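CRP-like protein Clp (Xanthomonas campestris pv. campestris, PDB 3IWZ) acts as a homodimeric global transcriptional regulator of virulence genes in cell-cell signalling, apparently losing its DNA-binding ability when it binds cyclic di-GMP. Local coordinates at residues 24-29 / 127-132; 41-46 / 102-107; 54-59 / 108-113; 83-88 / 138-143; 167-172 / 224-229. All coordinates share one frame; numbering follows the deposited sequence.

Contact 1: residues 24-29 / 127-132; sequences AGTIER and SPDAPR
Arg29 reaches across from the helix of 24-29 and takes the carboxylate of Asp129 in a two-pronged salt bridge, a clear example of how charge can tie an N-terminal helix to the start of a long one. The grip is side-on: Arg29 NE lies 3.0 Å from Asp129 OD1, whose syn lone pair it meets, and Arg29 NH1 lies 3.0 Å from Asp129 OD2 along a nearly straight bond (174°). The fit is not flat, since the guanidinium and carboxylate planes are turned 44° apart. A bend at chi3 (-70°) carries the Arg29 guanidinium over to its partner. Arg132 NH2, from the same segment as the aspartate, adds a weak hydrogen bond to Asp129 OD2 at 3.4 Å, closing a salt-bridge network in which two arginines gather round one carboxylate and probably favour its charged form.

A hydrogen bond outside the salt bridge joins Thr26, whose OG1 accepts from Arg132 NE at 2.8 Å; OG1 stands tilted from the guanidinium plane. Arg132 is thereby held by both partners, Thr26 through NE and Asp129 through NH2. Apolar packing is slight: Thr26 CG2 rests 3.6 Å from Asp129 CB as the two side chains run by one another head to tail.

Asp23, just ahead of the first helix, bonds the Thr26 backbone N. Helix 24-32 here abuts the beginning of helix 130-157, the long helix that lies along the dimer interface; next to Arg132, Pro131 packs on Pro131 of the second subunit, while Ile27 faces the strand 54-58 through Tyr57.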
# COMPACT_ATOMS: atom_id res chain seq x y z
N ALA D 24 10.35 17.00 -18.42
CA ALA D 24 10.03 16.43 -19.73
C ALA D 24 11.29 15.97 -20.43
O ALA D 24 11.23 15.18 -21.37
CB ALA D 24 9.31 17.45 -20.59
N GLY D 25 12.43 16.46 -19.97
CA GLY D 25 13.70 16.09 -20.57
C GLY D 25 14.14 14.72 -20.08
O GLY D 25 14.65 13.90 -20.85
N THR D 26 13.93 14.47 -18.79
CA THR D 26 14.29 13.18 -18.21
C THR D 26 13.32 12.14 -18.77
O THR D 26 13.72 11.01 -19.07
CB THR D 26 14.17 13.22 -16.67
OG1 THR D 26 14.99 14.27 -16.14
CG2 THR D 26 14.61 11.89 -16.08
N ILE D 27 12.06 12.53 -18.91
CA ILE D 27 11.03 11.64 -19.42
C ILE D 27 11.28 11.18 -20.85
O ILE D 27 11.17 9.99 -21.15
CB ILE D 27 9.62 12.29 -19.34
CG1 ILE D 27 9.14 12.28 -17.89
CG2 ILE D 27 8.64 11.57 -20.26
CD1 ILE D 27 7.68 12.65 -17.71
N GLU D 28 11.62 12.12 -21.73
CA GLU D 28 11.88 11.79 -23.13
C GLU D 28 13.07 10.86 -23.29
O GLU D 28 13.01 9.90 -24.06
CB GLU D 28 12.09 13.05 -23.95
CG GLU D 28 10.87 13.94 -23.99
CD GLU D 28 9.59 13.15 -24.25
OE1 GLU D 28 8.56 13.44 -23.60
OE2 GLU D 28 9.63 12.24 -25.11
N ARG D 29 14.16 11.13 -22.57
CA ARG D 29 15.33 10.27 -22.67
C ARG D 29 14.96 8.88 -22.18
O ARG D 29 15.41 7.88 -22.71
CB ARG D 29 16.48 10.82 -21.85
CG ARG D 29 17.10 12.07 -22.42
CD ARG D 29 18.43 12.36 -21.76
NE ARG D 29 18.28 12.79 -20.38
CZ ARG D 29 17.71 13.94 -20.03
NH1 ARG D 29 17.60 14.27 -18.75
NH2 ARG D 29 17.25 14.76 -20.96
N SER D 127 22.31 7.22 -15.87
CA SER D 127 22.79 7.40 -14.50
C SER D 127 22.39 8.75 -13.89
O SER D 127 21.98 8.82 -12.73
CB SER D 127 24.32 7.23 -14.47
OG SER D 127 24.82 7.15 -13.15
N PRO D 128 22.51 9.85 -14.66
CA PRO D 128 22.15 11.18 -14.16
C PRO D 128 20.65 11.35 -13.94
O PRO D 128 20.21 12.22 -13.18
CB PRO D 128 22.67 12.12 -15.24
CG PRO D 128 23.80 11.34 -15.88
CD PRO D 128 23.20 9.96 -15.96
N ASP D 129 19.87 10.53 -14.62
CA ASP D 129 18.42 10.58 -14.51
C ASP D 129 17.92 9.65 -13.40
O ASP D 129 16.80 9.80 -12.92
CB ASP D 129 17.80 10.18 -15.86
CG ASP D 129 18.16 11.14 -16.98
OD1 ASP D 129 18.13 10.72 -18.16
OD2 ASP D 129 18.48 12.31 -16.69
N ALA D 130 18.76 8.71 -12.98
CA ALA D 130 18.41 7.75 -11.94
C ALA D 130 17.78 8.40 -10.71
O ALA D 130 16.70 8.00 -10.28
CB ALA D 130 19.65 6.95 -11.53
N PRO D 131 18.44 9.42 -10.14
CA PRO D 131 17.88 10.09 -8.96
C PRO D 131 16.43 10.56 -9.16
O PRO D 131 15.56 10.28 -8.34
CB PRO D 131 18.84 11.26 -8.74
CG PRO D 131 20.14 10.68 -9.20
CD PRO D 131 19.76 9.99 -10.48
N ARG D 132 16.18 11.29 -10.25
CA ARG D 132 14.83 11.78 -10.53
C ARG D 132 13.84 10.67 -10.84
O ARG D 132 12.66 10.78 -10.50
CB ARG D 132 14.82 12.76 -11.71
CG ARG D 132 15.00 14.22 -11.34
CD ARG D 132 14.92 15.09 -12.58
NE ARG D 132 15.97 14.76 -13.54
CZ ARG D 132 17.24 15.14 -13.43
NH1 ARG D 132 17.63 15.87 -12.39
NH2 ARG D 132 18.13 14.79 -14.36

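Contact 2: residues 41-46 / 102-107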
# COMPACT_ATOMS: atom_id res chain seq x y z
N THR D 41 -9.16 -0.98 -24.91
CA THR D 41 -9.74 -0.83 -23.58
C THR D 41 -10.08 -2.24 -23.06
O THR D 41 -10.01 -3.22 -23.81
CB THR D 41 -11.03 0.03 -23.63
OG1 THR D 41 -11.45 0.34 -22.29
CG2 THR D 41 -12.16 -0.70 -24.34
N ARG D 42 -10.41 -2.34 -21.77
CA ARG D 42 -10.76 -3.61 -21.13
C ARG D 42 -9.75 -4.73 -21.35
O ARG D 42 -10.08 -5.92 -21.29
CB ARG D 42 -12.14 -4.07 -21.58
CG ARG D 42 -13.26 -3.31 -20.87
CD ARG D 42 -14.64 -3.69 -21.37
NE ARG D 42 -15.62 -3.51 -20.31
CZ ARG D 42 -15.68 -4.28 -19.23
NH1 ARG D 42 -14.81 -5.27 -19.08
NH2 ARG D 42 -16.59 -4.05 -18.28
N THR D 43 -8.50 -4.36 -21.59
CA THR D 43 -7.45 -5.33 -21.81
C THR D 43 -6.60 -5.49 -20.56
O THR D 43 -6.00 -4.53 -20.09
CB THR D 43 -6.52 -4.89 -22.94
OG1 THR D 43 -7.30 -4.52 -24.09
CG2 THR D 43 -5.56 -6.00 -23.30
N ASP D 44 -6.56 -6.70 -20.01
CA ASP D 44 -5.74 -6.94 -18.83
C ASP D 44 -4.29 -7.09 -19.33
O ASP D 44 -3.91 -8.14 -19.83
CB ASP D 44 -6.21 -8.22 -18.11
CG ASP D 44 -7.49 -8.00 -17.30
OD1 ASP D 44 -8.06 -6.90 -17.33
OD2 ASP D 44 -7.93 -8.96 -16.63
N VAL D 45 -3.49 -6.03 -19.21
CA VAL D 45 -2.10 -6.06 -19.67
C VAL D 45 -1.27 -7.20 -19.06
O VAL D 45 -0.35 -7.70 -19.70
CB VAL D 45 -1.39 -4.72 -19.42
CG1 VAL D 45 -0.03 -4.73 -20.12
CG2 VAL D 45 -2.25 -3.57 -19.93
N PHE D 46 -1.57 -7.56 -17.82
CA PHE D 46 -0.92 -8.68 -17.15
C PHE D 46 -1.71 -9.07 -15.90
O PHE D 46 -2.30 -8.21 -15.23
CB PHE D 46 0.58 -8.42 -16.83
CG PHE D 46 0.84 -7.36 -15.80
CD1 PHE D 46 0.38 -7.50 -14.49
CD2 PHE D 46 1.58 -6.23 -16.12
CE1 PHE D 46 0.65 -6.54 -13.53
CE2 PHE D 46 1.86 -5.27 -15.16
CZ PHE D 46 1.39 -5.42 -13.86
N LEU D 102 -3.26 -5.58 -14.13
CA LEU D 102 -3.11 -4.25 -14.72
C LEU D 102 -4.11 -4.26 -15.87
O LEU D 102 -3.90 -4.93 -16.89
CB LEU D 102 -1.70 -4.04 -15.26
CG LEU D 102 -1.51 -2.76 -16.08
CD1 LEU D 102 -1.74 -1.53 -15.19
CD2 LEU D 102 -0.12 -2.73 -16.69
N ARG D 103 -5.19 -3.51 -15.72
CA ARG D 103 -6.26 -3.47 -16.71
C ARG D 103 -6.55 -2.07 -17.25
O ARG D 103 -6.79 -1.13 -16.48
CB ARG D 103 -7.51 -4.09 -16.06
CG ARG D 103 -8.83 -3.93 -16.78
CD ARG D 103 -9.94 -4.53 -15.91
NE ARG D 103 -9.75 -5.96 -15.69
CZ ARG D 103 -10.41 -6.68 -14.78
NH1 ARG D 103 -11.31 -6.11 -13.98
NH2 ARG D 103 -10.17 -7.98 -14.67
N THR D 104 -6.52 -1.93 -18.57
CA THR D 104 -6.82 -0.65 -19.21
C THR D 104 -8.31 -0.34 -19.02
O THR D 104 -9.15 -1.22 -19.13
CB THR D 104 -6.54 -0.68 -20.74
OG1 THR D 104 -7.39 -1.67 -21.35
CG2 THR D 104 -5.08 -1.01 -21.01
N ARG D 105 -8.63 0.92 -18.71
CA ARG D 105 -10.02 1.30 -18.51
C ARG D 105 -10.51 2.00 -19.76
O ARG D 105 -11.71 2.16 -19.98
CB ARG D 105 -10.16 2.25 -17.32
CG ARG D 105 -9.64 1.71 -16.01
CD ARG D 105 -9.73 2.80 -14.96
NE ARG D 105 -11.11 3.25 -14.79
CZ ARG D 105 -11.49 4.52 -14.81
NH1 ARG D 105 -10.58 5.48 -14.99
NH2 ARG D 105 -12.76 4.84 -14.65
N THR D 106 -9.55 2.43 -20.57
CA THR D 106 -9.80 3.10 -21.84
C THR D 106 -8.71 2.63 -22.78
O THR D 106 -7.90 1.77 -22.42
CB THR D 106 -9.69 4.65 -21.72
OG1 THR D 106 -8.34 5.00 -21.38
CG2 THR D 106 -10.63 5.18 -20.65
N GLN D 107 -8.69 3.17 -23.99
CA GLN D 107 -7.65 2.81 -24.94
C GLN D 107 -6.38 3.44 -24.36
O GLN D 107 -6.42 4.57 -23.89
CB GLN D 107 -7.97 3.40 -26.32
CG GLN D 107 -7.14 2.84 -27.46
CD GLN D 107 -7.87 2.94 -28.80
OE1 GLN D 107 -7.40 3.60 -29.73
NE2 GLN D 107 -9.03 2.28 -28.89
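Leu102 lays its CB over the centre of the Phe46 ring, 3.7 Å from the ring centroid, in a CH-pi contact that opens an antiparallel strand pairing of the cupin-type beta roll of the cyclic nucleotide-binding domain. Its CD2 touches both Phe46 CE2 and Val45 CB, 3.6 Å from the latter, and Leu102 N donates to Phe46 O.

Arg103 comes next, in a non-hydrogen-bonded pair with Asp44. The two side chains run alongside each other, carboxylate and guanidinium only 13° from coplanar, with NE facing OD1 and Arg103 NH2 bonding Asp44 OD2 at 3.1 Å. The modelled NE to OD1 separation is doubtfully short. Each ion has a second partner: Glu74 for the arginine and Arg47 for the aspartate.

Thr104 grips Thr43 twice. Thr104 N donates to Thr43 O along an almost straight bond (170°), and Thr104 OG1 accepts from Thr43 N at 2.9 Å; the same hydroxyl also bonds Pro40 O. With chi1 at 61°, OG1 is flanked by both the N and the C of its own backbone, facing the incoming amide.

Beyond the strand Arg105 turns away to Ser62 and the Tyr79 ring, its carbonyl O 3.0 Å from Thr41 OG1. Thr106 O then receives a CA-H...O contact from Thr41 CA at 3.4 Å, and at Gln107 the backbone N lies 3.9 Å from Thr41 CB.

Contact 3: residues 54-59 / 108-113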
# COMPACT_ATOMS: atom_id res chain seq x y z
N THR D 54 9.24 -6.59 -16.74
CA THR D 54 8.94 -5.34 -17.43
C THR D 54 8.28 -4.25 -16.58
O THR D 54 7.46 -4.52 -15.71
CB THR D 54 8.02 -5.64 -18.63
OG1 THR D 54 8.69 -6.53 -19.53
CG2 THR D 54 7.67 -4.35 -19.37
N LEU D 55 8.64 -3.02 -16.87
CA LEU D 55 8.09 -1.87 -16.17
C LEU D 55 7.23 -1.17 -17.21
O LEU D 55 7.55 -1.19 -18.40
CB LEU D 55 9.23 -0.94 -15.73
CG LEU D 55 9.05 0.10 -14.63
CD1 LEU D 55 9.85 1.34 -15.02
CD2 LEU D 55 7.61 0.46 -14.42
N TYR D 56 6.14 -0.55 -16.78
CA TYR D 56 5.29 0.17 -17.70
C TYR D 56 5.15 1.62 -17.29
O TYR D 56 5.13 1.94 -16.11
CB TYR D 56 3.90 -0.46 -17.76
CG TYR D 56 3.86 -1.81 -18.41
CD1 TYR D 56 3.93 -1.93 -19.80
CD2 TYR D 56 3.72 -2.97 -17.65
CE1 TYR D 56 3.85 -3.17 -20.41
CE2 TYR D 56 3.65 -4.21 -18.26
CZ TYR D 56 3.71 -4.31 -19.64
OH TYR D 56 3.62 -5.54 -20.24
N TYR D 57 5.08 2.49 -18.29
CA TYR D 57 4.90 3.92 -18.08
C TYR D 57 3.67 4.29 -18.91
O TYR D 57 3.66 4.10 -20.12
CB TYR D 57 6.12 4.69 -18.59
CG TYR D 57 5.95 6.19 -18.53
CD1 TYR D 57 6.32 6.92 -17.40
CD2 TYR D 57 5.40 6.88 -19.60
CE1 TYR D 57 6.15 8.30 -17.34
CE2 TYR D 57 5.23 8.26 -19.56
CZ TYR D 57 5.60 8.96 -18.43
OH TYR D 57 5.43 10.32 -18.39
N VAL D 58 2.63 4.79 -18.24
CA VAL D 58 1.40 5.18 -18.91
C VAL D 58 1.59 6.49 -19.66
O VAL D 58 1.67 7.56 -19.05
CB VAL D 58 0.24 5.39 -17.91
CG1 VAL D 58 -1.04 5.70 -18.66
CG2 VAL D 58 0.06 4.16 -17.03
N ILE D 59 1.64 6.41 -20.99
CA ILE D 59 1.80 7.60 -21.81
C ILE D 59 0.46 8.30 -22.01
O ILE D 59 0.37 9.53 -21.95
CB ILE D 59 2.41 7.25 -23.19
CG1 ILE D 59 3.89 6.89 -23.02
CG2 ILE D 59 2.23 8.42 -24.15
CD1 ILE D 59 4.64 6.64 -24.32
N CYS D 108 -5.26 2.73 -24.39
CA CYS D 108 -4.04 3.28 -23.80
C CYS D 108 -2.77 3.13 -24.61
O CYS D 108 -2.64 2.23 -25.44
CB CYS D 108 -3.77 2.63 -22.43
SG CYS D 108 -5.05 2.85 -21.20
N GLU D 109 -1.83 4.02 -24.33
CA GLU D 109 -0.51 3.99 -24.95
C GLU D 109 0.42 3.76 -23.76
O GLU D 109 0.47 4.57 -22.84
CB GLU D 109 -0.17 5.32 -25.63
CG GLU D 109 0.48 5.14 -26.99
CD GLU D 109 1.56 6.16 -27.28
OE1 GLU D 109 1.29 7.38 -27.18
OE2 GLU D 109 2.69 5.73 -27.63
N LEU D 110 1.12 2.63 -23.75
CA LEU D 110 2.04 2.32 -22.66
C LEU D 110 3.43 2.05 -23.19
O LEU D 110 3.60 1.31 -24.15
CB LEU D 110 1.56 1.08 -21.88
CG LEU D 110 0.13 1.09 -21.32
CD1 LEU D 110 -0.14 -0.22 -20.60
CD2 LEU D 110 -0.05 2.26 -20.38
N ALA D 111 4.42 2.67 -22.57
CA ALA D 111 5.80 2.47 -22.96
C ALA D 111 6.40 1.48 -21.98
O ALA D 111 6.40 1.72 -20.78
CB ALA D 111 6.56 3.79 -22.91
N GLU D 112 6.90 0.35 -22.48
CA GLU D 112 7.49 -0.65 -21.61
C GLU D 112 9.00 -0.78 -21.79
O GLU D 112 9.54 -0.52 -22.87
CB GLU D 112 6.82 -2.02 -21.81
CG GLU D 112 6.90 -2.58 -23.22
CD GLU D 112 6.52 -4.05 -23.28
OE1 GLU D 112 6.34 -4.57 -24.41
OE2 GLU D 112 6.40 -4.70 -22.22
N ILE D 113 9.67 -1.18 -20.72
CA ILE D 113 11.11 -1.39 -20.71
C ILE D 113 11.44 -2.44 -19.65
O ILE D 113 10.92 -2.41 -18.53
CB ILE D 113 11.88 -0.08 -20.37
CG1 ILE D 113 13.38 -0.29 -20.64
CG2 ILE D 113 11.66 0.30 -18.91
CD1 ILE D 113 14.18 0.99 -20.65
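Val58 and Leu110 meet at the apolar centre, with their side chains running alongside: Leu110 CD2 presses on Val58 CA at 3.6 Å and on the valine's CG2. With CG anti to its carbonyl carbon (chi1 -55°), Leu110 leans its end toward the neighbouring strand. On the opposite face of the sheet, Ala111 CB takes Ile59 CD1 at 3.7 Å, with Tyr57 CB farther off, and Leu55 CB stands 4.2 Å from Ile113 CG2.

These faces are held by a regular antiparallel ladder, in which Leu55 and Ile113 exchange both bonds, as do Tyr57 and Ala111; Ala111 N lies 2.9 Å from Tyr57 O. Ile59 N adds a last bond to Glu109 O where the first strand turns its corner.

Toward the polar edge Tyr56 and Glu112 lie alongside, ring and carboxylate planes 11° apart, with Glu112 CB 3.5 Å from Tyr56 CE1. Thr54 CG2 sits over one face of the Tyr56 ring, offset toward the rim. The carboxylates finish on arginines of strand 35-39, Glu112 on Arg37 and Glu109 on Arg36.

Strand 108-114 thus runs between 35-39 and 54-58 in one sheet of the cyclic nucleotide-binding beta roll, and 54-58 is flanked in turn by 85-86. Helix 24-32 covers Tyr57 and Ala111, and helix 115-122 covers Leu55 and Ile113.

Contact 4: residues 83-88 / 138-143; sequences GEFVGE and GVQLSK
Gln140 projects from the long helix and passes alongside Glu84, the two chains heading opposite ways. Gln140 CB lies 3.9 Å from Glu84 OE1. CG, set anti to the residue's own carbonyl carbon (chi1 -63°), comes to 3.6 Å from Glu84 OE1, and CD to 3.4 Å from it. The extended chain then delivers the terminal amide into the bend of 83-85, close to Gly83 O, Phe85 N and the edge of the Phe85 ring.

Glu84 answers with its own carboxylate. A water donates to Glu84 OE1 at 2.8 Å and to Gln140 O at 3.1 Å, bridging the side chain to the helix backbone, while Lys143 NZ makes a salt bridge to Glu84 OE2 at 3.6 Å. Arg144, next along the helix, is the stronger partner of OE1. On the residue after Gln140, Leu141 CD2 touches Glu88 OE2 at 3.5 Å, an apolar methyl against a carboxylate oxygen.

The contact joins the edge strand 85-86 of the beta roll, which pairs with 54-58, to the middle of helix 130-157; the same helix also meets the second subunit, Leu141 packing on Ser142 of that subunit and Val139 on its Ile93.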
# COMPACT_ATOMS: atom_id res chain seq x y z
N GLY D 83 1.69 9.60 -17.03
CA GLY D 83 2.79 9.85 -16.11
C GLY D 83 3.04 8.77 -15.07
O GLY D 83 4.06 8.78 -14.40
N GLU D 84 2.11 7.84 -14.93
CA GLU D 84 2.25 6.79 -13.93
C GLU D 84 3.11 5.60 -14.35
O GLU D 84 3.06 5.14 -15.50
CB GLU D 84 0.87 6.29 -13.49
CG GLU D 84 0.06 7.29 -12.67
CD GLU D 84 0.70 7.60 -11.34
OE1 GLU D 84 1.00 6.66 -10.58
OE2 GLU D 84 0.91 8.79 -11.04
N PHE D 85 3.91 5.13 -13.40
CA PHE D 85 4.75 3.96 -13.60
C PHE D 85 3.93 2.84 -13.00
O PHE D 85 3.49 2.94 -11.86
CB PHE D 85 6.07 4.09 -12.83
CG PHE D 85 7.09 4.95 -13.51
CD1 PHE D 85 7.87 4.45 -14.53
CD2 PHE D 85 7.23 6.29 -13.17
CE1 PHE D 85 8.77 5.26 -15.20
CE2 PHE D 85 8.13 7.11 -13.83
CZ PHE D 85 8.90 6.59 -14.85
N VAL D 86 3.69 1.78 -13.76
CA VAL D 86 2.92 0.65 -13.25
C VAL D 86 3.71 -0.62 -13.52
O VAL D 86 4.61 -0.64 -14.37
CB VAL D 86 1.50 0.61 -13.86
CG1 VAL D 86 0.70 1.80 -13.37
CG2 VAL D 86 1.57 0.65 -15.38
N GLY D 87 3.41 -1.67 -12.76
CA GLY D 87 4.14 -2.92 -12.90
C GLY D 87 5.59 -2.74 -12.45
O GLY D 87 6.52 -3.40 -12.94
N GLU D 88 5.79 -1.84 -11.50
CA GLU D 88 7.13 -1.54 -11.02
C GLU D 88 7.65 -2.40 -9.89
O GLU D 88 8.84 -2.36 -9.59
CB GLU D 88 7.22 -0.07 -10.60
CG GLU D 88 6.60 0.23 -9.24
CD GLU D 88 5.16 -0.26 -9.10
OE1 GLU D 88 4.39 -0.25 -10.10
OE2 GLU D 88 4.80 -0.63 -7.97
N GLY D 138 9.14 6.82 -6.23
CA GLY D 138 8.93 6.88 -4.79
C GLY D 138 7.65 7.65 -4.50
O GLY D 138 6.83 7.23 -3.67
N VAL D 139 7.48 8.78 -5.16
CA VAL D 139 6.28 9.60 -4.99
C VAL D 139 5.03 8.78 -5.29
O VAL D 139 4.03 8.83 -4.55
CB VAL D 139 6.29 10.82 -5.94
CG1 VAL D 139 4.91 11.47 -5.97
CG2 VAL D 139 7.37 11.82 -5.49
N GLN D 140 5.08 8.02 -6.38
CA GLN D 140 3.93 7.23 -6.77
C GLN D 140 3.68 6.07 -5.83
O GLN D 140 2.53 5.75 -5.54
CB GLN D 140 4.08 6.75 -8.23
CG GLN D 140 4.12 7.92 -9.21
CD GLN D 140 4.24 7.51 -10.68
OE1 GLN D 140 4.41 8.36 -11.55
NE2 GLN D 140 4.15 6.22 -10.94
N LEU D 141 4.74 5.44 -5.35
CA LEU D 141 4.58 4.33 -4.41
C LEU D 141 3.97 4.89 -3.13
O LEU D 141 3.08 4.27 -2.55
CB LEU D 141 5.94 3.67 -4.12
CG LEU D 141 6.49 2.71 -5.21
CD1 LEU D 141 7.89 2.23 -4.86
CD2 LEU D 141 5.55 1.51 -5.36
N SER D 142 4.41 6.07 -2.72
CA SER D 142 3.89 6.67 -1.49
C SER D 142 2.41 7.02 -1.57
O SER D 142 1.68 6.86 -0.58
CB SER D 142 4.70 7.91 -1.13
OG SER D 142 6.01 7.56 -0.72
N LYS D 143 1.94 7.48 -2.72
CA LYS D 143 0.52 7.83 -2.84
C LYS D 143 -0.36 6.59 -2.79
O LYS D 143 -1.42 6.59 -2.16
CB LYS D 143 0.25 8.60 -4.14
CG LYS D 143 0.83 9.99 -4.16
CD LYS D 143 0.69 10.64 -5.54
CE LYS D 143 1.51 9.87 -6.58
NZ LYS D 143 1.41 10.51 -7.92
O HOH W 1 0.62 6.70 -7.84

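Contact 5: residues 167-172 / 224-229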
# COMPACT_ATOMS: atom_id res chain seq x y z
N THR D 167 -17.06 6.44 -1.88
CA THR D 167 -16.48 6.22 -3.21
C THR D 167 -17.25 6.93 -4.33
O THR D 167 -16.67 7.26 -5.37
CB THR D 167 -16.39 4.70 -3.54
OG1 THR D 167 -15.50 4.07 -2.61
CG2 THR D 167 -15.87 4.49 -4.94
N LEU D 168 -18.55 7.14 -4.13
CA LEU D 168 -19.35 7.83 -5.13
C LEU D 168 -18.89 9.28 -5.18
O LEU D 168 -18.84 9.89 -6.25
CB LEU D 168 -20.84 7.78 -4.77
CG LEU D 168 -21.59 6.51 -5.19
CD1 LEU D 168 -22.97 6.47 -4.54
CD2 LEU D 168 -21.71 6.49 -6.70
N HIS D 169 -18.52 9.82 -4.03
CA HIS D 169 -18.07 11.20 -3.95
C HIS D 169 -16.64 11.39 -4.47
O HIS D 169 -16.30 12.46 -4.97
CB HIS D 169 -18.18 11.73 -2.51
CG HIS D 169 -19.58 12.00 -2.08
ND1 HIS D 169 -20.37 12.96 -2.68
CD2 HIS D 169 -20.34 11.46 -1.09
CE1 HIS D 169 -21.55 12.99 -2.09
NE2 HIS D 169 -21.56 12.08 -1.12
N ASP D 170 -15.81 10.36 -4.35
CA ASP D 170 -14.43 10.45 -4.82
C ASP D 170 -14.43 10.57 -6.34
O ASP D 170 -13.61 11.28 -6.93
CB ASP D 170 -13.64 9.21 -4.39
CG ASP D 170 -12.14 9.36 -4.62
OD1 ASP D 170 -11.55 10.34 -4.10
OD2 ASP D 170 -11.55 8.51 -5.31
N LEU D 171 -15.36 9.88 -6.98
CA LEU D 171 -15.46 9.92 -8.44
C LEU D 171 -16.08 11.22 -8.93
O LEU D 171 -15.79 11.66 -10.04
CB LEU D 171 -16.29 8.73 -8.93
CG LEU D 171 -15.68 7.38 -8.57
CD1 LEU D 171 -16.69 6.27 -8.82
CD2 LEU D 171 -14.40 7.18 -9.37
N SER D 172 -16.92 11.83 -8.10
CA SER D 172 -17.56 13.09 -8.48
C SER D 172 -16.49 14.13 -8.72
O SER D 172 -16.70 15.10 -9.43
CB SER D 172 -18.49 13.58 -7.38
OG SER D 172 -19.60 12.71 -7.23
N VAL D 224 -24.56 6.84 -13.15
CA VAL D 224 -25.12 7.24 -11.86
C VAL D 224 -25.14 8.75 -11.72
O VAL D 224 -24.10 9.40 -11.84
CB VAL D 224 -24.30 6.67 -10.69
CG1 VAL D 224 -24.84 7.21 -9.37
CG2 VAL D 224 -24.35 5.16 -10.71
N VAL D 225 -26.31 9.32 -11.44
CA VAL D 225 -26.41 10.76 -11.28
C VAL D 225 -26.53 11.08 -9.80
O VAL D 225 -27.61 11.05 -9.24
CB VAL D 225 -27.63 11.33 -12.03
CG1 VAL D 225 -27.54 12.84 -12.09
CG2 VAL D 225 -27.72 10.75 -13.44
N LEU D 226 -25.39 11.36 -9.17
CA LEU D 226 -25.35 11.68 -7.75
C LEU D 226 -25.92 13.07 -7.51
O LEU D 226 -25.30 14.06 -7.88
CB LEU D 226 -23.91 11.65 -7.23
CG LEU D 226 -23.72 11.98 -5.74
CD1 LEU D 226 -24.09 10.76 -4.89
CD2 LEU D 226 -22.27 12.37 -5.48
N TYR D 227 -27.09 13.13 -6.89
CA TYR D 227 -27.72 14.41 -6.59
C TYR D 227 -26.81 15.21 -5.67
O TYR D 227 -26.11 14.65 -4.82
CB TYR D 227 -29.07 14.21 -5.90
CG TYR D 227 -30.07 13.44 -6.73
CD1 TYR D 227 -31.19 12.85 -6.14
CD2 TYR D 227 -29.90 13.29 -8.11
CE1 TYR D 227 -32.11 12.12 -6.90
CE2 TYR D 227 -30.80 12.57 -8.88
CZ TYR D 227 -31.91 11.99 -8.27
OH TYR D 227 -32.80 11.27 -9.03
N GLY D 228 -26.81 16.52 -5.86
CA GLY D 228 -25.98 17.38 -5.03
C GLY D 228 -24.63 17.67 -5.64
O GLY D 228 -24.53 18.42 -6.62
N THR D 229 -23.59 17.08 -5.06
CA THR D 229 -22.21 17.29 -5.52
C THR D 229 -21.83 16.44 -6.73
O THR D 229 -22.65 15.59 -7.16
CB THR D 229 -21.20 17.02 -4.38
OG1 THR D 229 -21.22 15.63 -4.03
CG2 THR D 229 -21.56 17.85 -3.14
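His169 and Thr229 are brought together by their first torsions. The imidazole of His169 swings anti to the carbonyl carbon (chi1 -73°), and a chi1 of 67° turns Thr229 OG1 to the side facing the ring edge. His169 ND1 donates to Thr229 OG1 at 3.1 Å, in the ring plane, but the bond is bent and weak.

Leu226 brings in its CD2 branch, which approaches His169 ND1 obliquely at 3.4 Å and comes within 3.2 Å of Ser172 OG. That hydroxyl turns back along its own helix and donates to Leu168 O at 3.1 Å. Ser172 N reaches the same oxygen from the other face of the carbonyl plane, so Leu168 O is gripped twice by one residue.

The setting is the winged helix-turn-helix domain of the CRP family. Helix 160-172 precedes the predicted helix-turn-helix motif (190-209) and packs across strand 223-227 of the small antiparallel sheet; the axes of 167-172 and 224-227 are 10.1 Å apart at closest and 97° apart in direction. Leu186 of strand 183-186 and Leu217 of strand 217-220 press on the same helix.

Two residues earlier in the strand than Leu226, the Val224 side chain crosses that of Leu168 at about a right angle, with Val224 CG1 4.2 Å from Leu168 CD2.

Overall arrangement
The contacts trace a two-domain CRP-type subunit along its chain. Contacts 2 and 3 interlock within the beta roll: their segments alternate in sequence, their centres lie about 12 Å apart, and Phe46, Val45 and Leu102 pack on Tyr56. Contact 4 continues the sheet of contact 3, since strands 54-58 and 85-86 are neighbours, and ties it to helix 130-157. Contact 1 joins the start of that helix, with its centre about 15 Å from that of contact 4, to the N-terminal helix that reaches Tyr57. Contact 5 stands apart in the DNA-binding domain, about 38 Å from contact 1 between centres, and helix 130-157, followed directly by helix 160-172, links the sensing and DNA-binding parts of the protein.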